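Local coordinates for SusD-like protein BACOVA_02651 (Bacteroides ovatus, PDB 5E75) that binds polysaccharide at the cell surface, probably capturing xyloglucan before it is transported into the periplasm for degradation, at residues Leu148-Asp153 against Pro512-Phe517; Gly78-Val83 against Pro130-Glu135; Leu115-Ala120 against Ile159-Tyr164; Ala120-Leu125 against Asp153-Ile158. All coordinates share one frame; numbering follows the deposited sequence.

Contact 1 of 4, residues Leu148-Asp153 against Pro512-Phe517; sequences LNREED and PVPYTF
The carbonyl oxygen of V513 accepts from both N149 and R150. The amide of N149 gives the stronger bond, ND2 to V513 O at 3.1 Å, nearly straight but arriving from above the carbonyl plane; the backbone N of R150 adds a weak one. The other amide atom, N149 OD1, is taken by the backbone N of L133. One residue back, V513 N donates to L148 O at 2.9 Å, while CB of P512 rests on the backbone of N149.

D153 is the second polar centre. R150, its chain bent at chi3 (-62°), grips the carboxylate side-on in a salt bridge, NE to D153 OD2 at 3.0 Å and NH2 to OD1, and P514 CB lies over one face of the guanidinium near its rim, 3.5 Å from NH2. D153 OD1 also accepts a weak bond from Y515 N and one from a water that donates in turn to Y515 O. With an alanine at D153, the R150 guanidinium would probably be left without its counter-charge, and Y515 N and the bridging water each without an acceptor on this side chain. D153 OD2 further accepts the backbone N of R150, so that an N3 carboxylate holds the N-cap amide: one half of a capping box, at the start of helix 151-168, with the chain's C-terminal tail laid across it.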
# COMPACT_ATOMS: atom_id res chain seq x y z
N LEU A 148 0.89 3.39 -25.39
CA LEU A 148 1.47 3.67 -24.10
C LEU A 148 2.22 4.99 -24.13
O LEU A 148 2.73 5.40 -25.17
CB LEU A 148 2.46 2.56 -23.76
CG LEU A 148 1.88 1.16 -23.55
CD1 LEU A 148 2.98 0.12 -23.70
CD2 LEU A 148 1.26 1.09 -22.18
N ASN A 149 2.31 5.63 -22.97
CA ASN A 149 3.18 6.79 -22.79
C ASN A 149 4.38 6.45 -21.92
O ASN A 149 4.34 5.50 -21.15
CB ASN A 149 2.36 7.94 -22.20
CG ASN A 149 1.23 8.37 -23.11
OD1 ASN A 149 0.05 8.25 -22.77
ND2 ASN A 149 1.59 8.85 -24.30
N ARG A 150 5.44 7.24 -22.05
CA ARG A 150 6.71 6.90 -21.40
C ARG A 150 6.65 7.10 -19.89
O ARG A 150 5.86 7.89 -19.40
CB ARG A 150 7.84 7.76 -21.96
CG ARG A 150 8.00 7.67 -23.48
CD ARG A 150 8.94 8.76 -23.98
NE ARG A 150 8.38 10.07 -23.68
CZ ARG A 150 8.87 11.23 -24.09
NH1 ARG A 150 9.96 11.27 -24.85
NH2 ARG A 150 8.25 12.35 -23.75
N GLU A 151 7.48 6.37 -19.16
CA GLU A 151 7.58 6.55 -17.72
C GLU A 151 7.75 8.02 -17.33
O GLU A 151 7.12 8.48 -16.38
CB GLU A 151 8.71 5.66 -17.17
CG GLU A 151 8.39 4.16 -17.28
CD GLU A 151 9.51 3.23 -16.83
OE1 GLU A 151 10.54 3.70 -16.30
OE2 GLU A 151 9.37 2.01 -17.03
N GLU A 152 8.59 8.79 -18.04
CA GLU A 152 8.77 10.19 -17.68
C GLU A 152 7.48 11.00 -17.87
O GLU A 152 7.22 11.90 -17.07
CB GLU A 152 9.94 10.86 -18.44
CG GLU A 152 11.33 10.45 -17.94
CD GLU A 152 11.54 10.78 -16.46
OE1 GLU A 152 11.29 11.95 -16.09
OE2 GLU A 152 11.95 9.88 -15.68
N ASP A 153 6.71 10.69 -18.91
CA ASP A 153 5.42 11.35 -19.12
C ASP A 153 4.48 11.07 -17.96
O ASP A 153 3.76 11.97 -17.51
CB ASP A 153 4.71 10.85 -20.39
CG ASP A 153 5.44 11.17 -21.68
OD1 ASP A 153 5.73 12.35 -21.95
OD2 ASP A 153 5.64 10.23 -22.47
N PRO A 512 6.35 2.86 -26.03
CA PRO A 512 5.64 4.07 -25.59
C PRO A 512 6.06 5.30 -26.37
O PRO A 512 7.17 5.38 -26.94
CB PRO A 512 6.01 4.19 -24.11
CG PRO A 512 7.30 3.49 -23.99
CD PRO A 512 7.29 2.38 -25.00
N VAL A 513 5.15 6.27 -26.40
CA VAL A 513 5.35 7.49 -27.16
C VAL A 513 5.13 8.69 -26.25
O VAL A 513 4.56 8.56 -25.17
CB VAL A 513 4.38 7.58 -28.35
CG1 VAL A 513 4.49 6.31 -29.20
CG2 VAL A 513 2.93 7.77 -27.88
N PRO A 514 5.60 9.86 -26.67
CA PRO A 514 5.39 11.04 -25.82
C PRO A 514 3.92 11.41 -25.67
O PRO A 514 3.15 11.28 -26.62
CB PRO A 514 6.14 12.15 -26.56
CG PRO A 514 7.09 11.44 -27.47
CD PRO A 514 6.42 10.17 -27.86
N TYR A 515 3.57 11.91 -24.50
CA TYR A 515 2.23 12.43 -24.26
C TYR A 515 2.14 13.90 -24.69
O TYR A 515 3.08 14.66 -24.49
CB TYR A 515 1.87 12.31 -22.77
CG TYR A 515 0.44 12.67 -22.45
CD1 TYR A 515 -0.62 11.88 -22.89
CD2 TYR A 515 0.13 13.79 -21.69
CE1 TYR A 515 -1.94 12.20 -22.60
CE2 TYR A 515 -1.20 14.12 -21.38
CZ TYR A 515 -2.22 13.32 -21.85
OH TYR A 515 -3.53 13.62 -21.56
N THR A 516 1.01 14.28 -25.27
CA THR A 516 0.75 15.69 -25.53
C THR A 516 0.06 16.33 -24.35
O THR A 516 -1.14 16.14 -24.12
CB THR A 516 -0.11 15.88 -26.78
OG1 THR A 516 -1.37 15.23 -26.58
CG2 THR A 516 0.59 15.29 -27.96
N PHE A 517 0.83 17.09 -23.58
CA PHE A 517 0.33 17.71 -22.37
C PHE A 517 -0.56 18.90 -22.71
O PHE A 517 -0.36 19.58 -23.71
CB PHE A 517 1.49 18.11 -21.45
CG PHE A 517 2.07 16.94 -20.70
CD1 PHE A 517 3.12 16.19 -21.21
CD2 PHE A 517 1.53 16.57 -19.49
CE1 PHE A 517 3.62 15.10 -20.51
CE2 PHE A 517 2.01 15.50 -18.80
CZ PHE A 517 3.05 14.76 -19.31
O HOH W 1 5.69 14.66 -23.47

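Contact 2 of 4, residues Gly78-Val83 against Pro130-Glu135; sequences GFYSVV and PVILIE
Y80 stretches from helix 70-95 to the extended segment 130-135 and ends on the backbone of I132. Its CB carries the ring off the helix toward segment 130-135. CD1 is the first ring atom to meet the other segment, at the outer fringe of I134 CD1. CE1 comes closer to the same methyl, 3.6 Å from I134 CD1, the isoleucine crossing the tyrosine at about a right angle. CE1 and CZ also skirt the I132 carbonyl, which sits at the ring edge close to the ring plane. At the tip, Y80 OH donates to I132 O at 2.7 Å, only slightly tilted from the carbonyl plane; the same oxygen also accepts from Y121 OH. CB of V131, 3.6 Å from Y80 OH, and CB of I132 also touch the hydroxyl.

The segment 130-135 is the connection that follows helix 103-125 in the helical part of this SusD-family protein, a family of the TPR clan, and Y80 ties it to helix 70-95. M124 and Y121 of helix 103-125 pack against the same tyrosine, as does the W76 ring. A phenylalanine in its place would keep the ring against I134 but would probably leave I132 O with Y121 alone of these two donors and its peptide less firmly fixed. One turn further along, V83 points CG1 at the loop, with that methyl anti to the backbone N (chi1 172°). V83 CG1 lies 3.7 Å from I134 O, a carbonyl that also accepts a bond from N87 ND2.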
# COMPACT_ATOMS: atom_id res chain seq x y z
N GLY A 78 -9.21 -1.82 -12.15
CA GLY A 78 -9.42 -0.97 -11.00
C GLY A 78 -8.76 0.39 -11.11
O GLY A 78 -9.39 1.42 -10.87
N PHE A 79 -7.47 0.41 -11.48
CA PHE A 79 -6.78 1.68 -11.58
C PHE A 79 -7.41 2.52 -12.69
O PHE A 79 -7.59 3.72 -12.50
CB PHE A 79 -5.28 1.48 -11.83
CG PHE A 79 -4.55 0.80 -10.69
CD1 PHE A 79 -4.64 1.28 -9.38
CD2 PHE A 79 -3.78 -0.31 -10.92
CE1 PHE A 79 -3.96 0.65 -8.33
CE2 PHE A 79 -3.11 -0.94 -9.88
CZ PHE A 79 -3.19 -0.46 -8.59
N TYR A 80 -7.73 1.89 -13.82
CA TYR A 80 -8.39 2.66 -14.89
C TYR A 80 -9.81 3.08 -14.52
O TYR A 80 -10.30 4.09 -15.02
CB TYR A 80 -8.30 1.96 -16.26
CG TYR A 80 -6.99 2.29 -16.92
CD1 TYR A 80 -6.76 3.57 -17.43
CD2 TYR A 80 -5.94 1.38 -16.98
CE1 TYR A 80 -5.57 3.91 -18.00
CE2 TYR A 80 -4.72 1.74 -17.55
CZ TYR A 80 -4.56 3.00 -18.07
OH TYR A 80 -3.35 3.36 -18.63
N SER A 81 -10.46 2.36 -13.61
CA SER A 81 -11.75 2.81 -13.09
C SER A 81 -11.60 4.10 -12.28
O SER A 81 -12.43 5.01 -12.36
CB SER A 81 -12.40 1.73 -12.23
OG SER A 81 -12.87 0.65 -13.01
N VAL A 82 -10.52 4.21 -11.51
CA VAL A 82 -10.23 5.45 -10.80
C VAL A 82 -10.00 6.59 -11.81
O VAL A 82 -10.55 7.69 -11.66
CB VAL A 82 -9.00 5.33 -9.85
CG1 VAL A 82 -8.73 6.66 -9.16
CG2 VAL A 82 -9.23 4.25 -8.80
N VAL A 83 -9.17 6.34 -12.81
CA VAL A 83 -8.86 7.36 -13.79
C VAL A 83 -10.12 7.82 -14.50
O VAL A 83 -10.35 9.02 -14.62
CB VAL A 83 -7.84 6.83 -14.84
CG1 VAL A 83 -7.65 7.84 -15.98
CG2 VAL A 83 -6.49 6.49 -14.15
N PRO A 130 5.40 2.09 -18.22
CA PRO A 130 4.58 2.83 -19.18
C PRO A 130 3.13 2.41 -19.09
O PRO A 130 2.81 1.23 -18.96
CB PRO A 130 5.19 2.42 -20.54
CG PRO A 130 6.58 1.98 -20.23
CD PRO A 130 6.49 1.34 -18.88
N VAL A 131 2.23 3.39 -19.15
CA VAL A 131 0.79 3.13 -19.21
C VAL A 131 0.15 4.20 -20.10
O VAL A 131 0.83 5.14 -20.51
CB VAL A 131 0.12 3.11 -17.81
CG1 VAL A 131 0.56 1.87 -17.01
CG2 VAL A 131 0.42 4.38 -17.04
N ILE A 132 -1.13 4.06 -20.42
CA ILE A 132 -1.82 5.02 -21.27
C ILE A 132 -2.37 6.16 -20.42
O ILE A 132 -3.18 5.93 -19.52
CB ILE A 132 -2.99 4.33 -22.00
CG1 ILE A 132 -2.48 3.15 -22.83
CG2 ILE A 132 -3.71 5.32 -22.90
CD1 ILE A 132 -3.55 2.21 -23.33
N LEU A 133 -1.91 7.38 -20.69
CA LEU A 133 -2.40 8.58 -20.01
C LEU A 133 -3.68 9.08 -20.68
O LEU A 133 -3.74 9.19 -21.91
CB LEU A 133 -1.33 9.66 -20.04
CG LEU A 133 -0.06 9.31 -19.25
CD1 LEU A 133 1.00 10.37 -19.50
CD2 LEU A 133 -0.36 9.18 -17.76
N ILE A 134 -4.71 9.31 -19.87
CA ILE A 134 -6.05 9.64 -20.36
C ILE A 134 -6.66 10.77 -19.55
O ILE A 134 -6.85 10.62 -18.34
CB ILE A 134 -7.04 8.46 -20.21
CG1 ILE A 134 -6.49 7.19 -20.84
CG2 ILE A 134 -8.40 8.84 -20.85
CD1 ILE A 134 -7.28 5.97 -20.46
N GLU A 135 -6.99 11.87 -20.22
CA GLU A 135 -7.76 12.95 -19.61
C GLU A 135 -9.18 13.06 -20.18
O GLU A 135 -10.03 13.68 -19.56
CB GLU A 135 -7.08 14.30 -19.79
CG GLU A 135 -5.75 14.45 -19.12
CD GLU A 135 -5.11 15.79 -19.41
OE1 GLU A 135 -5.58 16.81 -18.87
OE2 GLU A 135 -4.15 15.81 -20.20

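Contact 3 of 4, residues Leu115-Ala120 against Ile159-Tyr164; sequences LMRACA and INDLNY. With EDO (1,2-ethanediol), chain C.
The guanidinium of R117 and the carboxylate of D161 meet edge to edge with their planes only 18° apart, in a side-on, two-pronged salt bridge. R117 NE donates to D161 OD2 at 2.8 Å, and NH2 donates to OD1 at 2.7 Å; both bonds are nearly straight, lie in the guanidinium plane and reach the syn sides of the oxygens. The edge of the F157 ring lies over one face of the guanidinium at its NE end, CE1 3.6 Å from R117 NE. The bend at chi3 (69°) turns the group so that its NE edge fronts the aspartate.

This bridge fastens two antiparallel helices, 103-125 and 151-168, whose short segments run at 150° with axes 8.3 Å apart, in a helical region assigned to the TPR clan. The third guanidinium nitrogen, NH1, reaches back to N87 OD1 on helix 70-95, so one buried arginine joins three helices. D161 OD1 has a second cationic partner in R114 NE; two arginines around one carboxylate would probably hold D161 firmly ionised.

Beside the charged pair the interface is apolar. A118 offers just a methyl, and this small side chain lets the backbones come close: its CB touches L162 CG at 3.7 Å and D161 CB at 3.8 Å. L115 adds its tip; the two leucines cross obliquely, L115 CD1 3.6 Å from L162 CD2. On another side of helix 103-125, a 1,2-ethanediol, probably from the crystallisation liquor, is held by R126 NH2 and donates from O2 to C119 O at 3.0 Å.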
# COMPACT_ATOMS: atom_id res chain seq x y z
N LEU A 115 -6.34 14.19 -7.51
CA LEU A 115 -5.55 13.47 -6.51
C LEU A 115 -5.69 11.97 -6.69
O LEU A 115 -4.69 11.24 -6.65
CB LEU A 115 -5.99 13.87 -5.09
CG LEU A 115 -5.39 13.11 -3.91
CD1 LEU A 115 -3.88 13.22 -3.91
CD2 LEU A 115 -5.93 13.56 -2.55
N MET A 116 -6.91 11.49 -6.89
CA MET A 116 -7.12 10.06 -7.05
C MET A 116 -6.52 9.57 -8.36
O MET A 116 -5.91 8.50 -8.39
CB MET A 116 -8.59 9.68 -6.95
CG MET A 116 -9.18 9.92 -5.59
SD MET A 116 -8.37 8.96 -4.32
CE MET A 116 -9.39 9.32 -2.90
N ARG A 117 -6.66 10.34 -9.42
CA ARG A 117 -6.07 9.98 -10.70
C ARG A 117 -4.54 9.87 -10.57
O ARG A 117 -3.93 8.94 -11.11
CB ARG A 117 -6.46 11.02 -11.75
CG ARG A 117 -6.03 10.68 -13.17
CD ARG A 117 -6.65 11.58 -14.21
NE ARG A 117 -6.16 12.94 -14.15
CZ ARG A 117 -6.66 13.94 -14.87
NH1 ARG A 117 -7.67 13.73 -15.72
NH2 ARG A 117 -6.13 15.14 -14.77
N ALA A 118 -3.94 10.80 -9.84
CA ALA A 118 -2.51 10.77 -9.59
C ALA A 118 -2.12 9.52 -8.82
O ALA A 118 -1.14 8.86 -9.16
CB ALA A 118 -2.06 12.02 -8.83
N CYS A 119 -2.86 9.19 -7.78
CA CYS A 119 -2.56 7.98 -7.04
C CYS A 119 -2.65 6.73 -7.89
O CYS A 119 -1.80 5.85 -7.78
CB CYS A 119 -3.47 7.85 -5.82
SG CYS A 119 -3.16 9.07 -4.49
N ALA A 120 -3.69 6.61 -8.70
CA ALA A 120 -3.84 5.47 -9.57
C ALA A 120 -2.66 5.34 -10.53
O ALA A 120 -2.10 4.26 -10.67
CB ALA A 120 -5.17 5.55 -10.32
N ILE A 159 2.59 14.52 -11.32
CA ILE A 159 3.00 15.77 -10.69
C ILE A 159 2.01 16.91 -10.98
O ILE A 159 1.62 17.68 -10.08
CB ILE A 159 4.45 16.16 -11.11
CG1 ILE A 159 5.46 15.21 -10.45
CG2 ILE A 159 4.77 17.61 -10.73
CD1 ILE A 159 6.84 15.24 -11.11
N ASN A 160 1.56 17.01 -12.23
CA ASN A 160 0.63 18.07 -12.58
C ASN A 160 -0.68 17.93 -11.81
O ASN A 160 -1.24 18.92 -11.31
CB ASN A 160 0.33 18.05 -14.09
CG ASN A 160 1.50 18.51 -14.94
OD1 ASN A 160 2.52 19.00 -14.43
ND2 ASN A 160 1.37 18.33 -16.25
N ASP A 161 -1.17 16.70 -11.70
CA ASP A 161 -2.40 16.44 -10.96
C ASP A 161 -2.22 16.78 -9.48
O ASP A 161 -3.09 17.42 -8.86
CB ASP A 161 -2.82 14.97 -11.07
CG ASP A 161 -3.62 14.65 -12.31
OD1 ASP A 161 -4.03 15.58 -13.05
OD2 ASP A 161 -3.87 13.45 -12.55
N LEU A 162 -1.11 16.36 -8.90
CA LEU A 162 -0.85 16.66 -7.51
C LEU A 162 -0.68 18.16 -7.25
O LEU A 162 -1.11 18.66 -6.20
CB LEU A 162 0.36 15.87 -7.01
CG LEU A 162 0.10 14.37 -6.91
CD1 LEU A 162 1.39 13.62 -6.69
CD2 LEU A 162 -0.89 14.05 -5.82
N ASN A 163 -0.06 18.88 -8.18
CA ASN A 163 0.09 20.33 -8.03
C ASN A 163 -1.28 20.98 -7.91
O ASN A 163 -1.49 21.83 -7.06
CB ASN A 163 0.85 20.96 -9.21
CG ASN A 163 2.34 20.70 -9.17
OD1 ASN A 163 2.91 20.41 -8.13
ND2 ASN A 163 2.99 20.86 -10.32
N TYR A 164 -2.22 20.57 -8.76
CA TYR A 164 -3.55 21.14 -8.70
C TYR A 164 -4.18 20.83 -7.35
O TYR A 164 -4.81 21.69 -6.73
CB TYR A 164 -4.43 20.63 -9.84
CG TYR A 164 -5.79 21.32 -9.88
CD1 TYR A 164 -6.85 20.88 -9.08
CD2 TYR A 164 -6.01 22.43 -10.69
CE1 TYR A 164 -8.08 21.53 -9.09
CE2 TYR A 164 -7.25 23.07 -10.72
CZ TYR A 164 -8.27 22.60 -9.91
OH TYR A 164 -9.49 23.20 -9.89
C1 EDO C . 0.94 6.66 -3.29
O1 EDO C . 1.83 5.64 -2.85
C2 EDO C . -0.28 6.06 -3.98
O2 EDO C . -0.03 5.82 -5.36

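Contact 4 of 4, residues Ala120-Leu125 against Asp153-Ile158; sequences AYFYML and DVFQFI
The hydroxyl of Y121, whose ring lies against F157, is held from beyond both helices: OH donates to I132 O and accepts a weak bond from I134 N, both in the segment 130-135. With its far end pinned in this way, the Y121 ring leans on F157 at an oblique angle, centroids 5.2 Å apart and planes at 73°. The closest carbons of the two rings are Y121 CE2 and F157 CE1, at 3.7 Å.

Next to this pair, I158 packs against the backbone of helix 103-125. Its CG1 reaches Y121 CB at 3.7 Å, and its terminal methyl CD1 comes to 3.5 Å from F122 N. The pair is an antiparallel helix packing, 103-125 against 151-168, with local axes 9.6 Å apart and inclined at 157°, in the alpha-helical region related to the TPR clan. Helix 180-195 closes over it, V190 touching both F122 and I158.

Towards the other end, L125 carries the packing. With CG anti to the backbone N (chi1 179°), the leucine extends across to helix 151-168 and places CD2 on F155, with I158 CD1 also in contact, and CD1 on V154. CD2 stands almost exactly above the centre of the F155 ring, 3.5 Å from its centroid, a CH-pi contact over the face. The L125 and V154 side chains slide past each other in opposite directions, L125 CD1 4.1 Å from V154 CB. The F155 ring also meets W197 edge-to-face.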
# COMPACT_ATOMS: atom_id res chain seq x y z
N ALA A 120 -3.69 6.61 -8.70
CA ALA A 120 -3.84 5.47 -9.57
C ALA A 120 -2.66 5.34 -10.53
O ALA A 120 -2.10 4.26 -10.67
CB ALA A 120 -5.17 5.55 -10.32
N TYR A 121 -2.29 6.44 -11.18
CA TYR A 121 -1.16 6.40 -12.10
C TYR A 121 0.15 6.11 -11.38
O TYR A 121 1.00 5.43 -11.92
CB TYR A 121 -1.07 7.66 -12.97
CG TYR A 121 -1.95 7.62 -14.19
CD1 TYR A 121 -1.78 6.64 -15.15
CD2 TYR A 121 -2.98 8.53 -14.38
CE1 TYR A 121 -2.58 6.56 -16.26
CE2 TYR A 121 -3.79 8.46 -15.50
CZ TYR A 121 -3.59 7.49 -16.44
OH TYR A 121 -4.42 7.42 -17.56
N PHE A 122 0.31 6.60 -10.15
CA PHE A 122 1.55 6.34 -9.41
C PHE A 122 1.66 4.87 -9.03
O PHE A 122 2.76 4.29 -9.07
CB PHE A 122 1.64 7.27 -8.20
CG PHE A 122 3.00 7.27 -7.48
CD1 PHE A 122 4.21 7.23 -8.15
CD2 PHE A 122 3.03 7.38 -6.11
CE1 PHE A 122 5.40 7.27 -7.45
CE2 PHE A 122 4.22 7.42 -5.41
CZ PHE A 122 5.39 7.37 -6.08
N TYR A 123 0.55 4.21 -8.67
CA TYR A 123 0.58 2.77 -8.50
C TYR A 123 0.94 2.07 -9.81
O TYR A 123 1.83 1.20 -9.86
CB TYR A 123 -0.76 2.24 -8.00
CG TYR A 123 -1.08 2.52 -6.54
CD1 TYR A 123 -0.21 2.18 -5.51
CD2 TYR A 123 -2.31 3.08 -6.19
CE1 TYR A 123 -0.54 2.41 -4.21
CE2 TYR A 123 -2.66 3.31 -4.87
CZ TYR A 123 -1.76 2.97 -3.88
OH TYR A 123 -2.07 3.19 -2.54
N MET A 124 0.26 2.43 -10.90
CA MET A 124 0.50 1.77 -12.19
C MET A 124 1.94 1.90 -12.67
O MET A 124 2.51 0.96 -13.25
CB MET A 124 -0.43 2.30 -13.26
CG MET A 124 -1.87 1.84 -13.05
SD MET A 124 -2.89 1.91 -14.53
CE MET A 124 -3.43 3.57 -14.40
N LEU A 125 2.54 3.06 -12.41
CA LEU A 125 3.91 3.35 -12.80
C LEU A 125 4.89 2.36 -12.15
O LEU A 125 5.94 2.05 -12.72
CB LEU A 125 4.25 4.77 -12.40
CG LEU A 125 5.66 5.30 -12.69
CD1 LEU A 125 6.00 5.25 -14.17
CD2 LEU A 125 5.78 6.72 -12.19
N ASP A 153 6.71 10.69 -18.91
CA ASP A 153 5.42 11.35 -19.12
C ASP A 153 4.48 11.07 -17.96
O ASP A 153 3.76 11.97 -17.51
CB ASP A 153 4.71 10.85 -20.39
CG ASP A 153 5.44 11.17 -21.68
OD1 ASP A 153 5.73 12.35 -21.95
OD2 ASP A 153 5.64 10.23 -22.47
N VAL A 154 4.46 9.82 -17.50
CA VAL A 154 3.57 9.39 -16.43
C VAL A 154 3.93 10.16 -15.17
O VAL A 154 3.05 10.72 -14.51
CB VAL A 154 3.59 7.87 -16.23
CG1 VAL A 154 2.65 7.46 -15.10
CG2 VAL A 154 3.17 7.15 -17.51
N PHE A 155 5.23 10.27 -14.87
CA PHE A 155 5.65 11.08 -13.73
C PHE A 155 5.15 12.52 -13.83
O PHE A 155 4.64 13.07 -12.86
CB PHE A 155 7.17 11.11 -13.60
CG PHE A 155 7.76 10.05 -12.70
CD1 PHE A 155 7.52 10.05 -11.33
CD2 PHE A 155 8.63 9.11 -13.21
CE1 PHE A 155 8.10 9.10 -10.50
CE2 PHE A 155 9.21 8.16 -12.38
CZ PHE A 155 8.94 8.16 -11.03
N GLN A 156 5.33 13.15 -14.99
CA GLN A 156 4.92 14.54 -15.13
C GLN A 156 3.40 14.69 -14.98
O GLN A 156 2.93 15.66 -14.38
CB GLN A 156 5.41 15.10 -16.46
CG GLN A 156 5.13 16.58 -16.64
CD GLN A 156 5.95 17.42 -15.70
OE1 GLN A 156 7.18 17.31 -15.67
NE2 GLN A 156 5.30 18.24 -14.90
N PHE A 157 2.64 13.74 -15.50
CA PHE A 157 1.18 13.77 -15.43
C PHE A 157 0.74 13.70 -13.96
O PHE A 157 -0.13 14.44 -13.51
CB PHE A 157 0.64 12.60 -16.26
CG PHE A 157 -0.84 12.60 -16.46
CD1 PHE A 157 -1.69 12.07 -15.50
CD2 PHE A 157 -1.39 13.10 -17.62
CE1 PHE A 157 -3.06 12.06 -15.68
CE2 PHE A 157 -2.76 13.09 -17.82
CZ PHE A 157 -3.60 12.57 -16.85
N ILE A 158 1.36 12.79 -13.21
CA ILE A 158 1.10 12.65 -11.78
C ILE A 158 1.43 13.95 -11.03
O ILE A 158 0.63 14.44 -10.24
CB ILE A 158 1.94 11.49 -11.21
CG1 ILE A 158 1.44 10.13 -11.71
CG2 ILE A 158 1.95 11.49 -9.70
CD1 ILE A 158 2.47 9.01 -11.58

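How the contacts relate
Contacts 3 and 4 are successive levels of one antiparallel helix pair, 103-125 with 151-168; they share A120 and their centres are about 8 Å apart. Contact 2 adds helix 70-95 and segment 130-135, part of the connection between the two helices, and is centred about 9 Å from the centre of contact 4. Contact 1 lies at the start of helix 151-168 and shares D153 with contact 4, centres about 10 Å apart; its centre is about 16 Å from that of contact 3. The first seven segments all fall between residues 78 and 164, whereas 512-517 arrives from the far end of the chain. The C-terminal tail is thus bound to this N-terminal helical region, with Y515 OH hydrogen-bonded to E135.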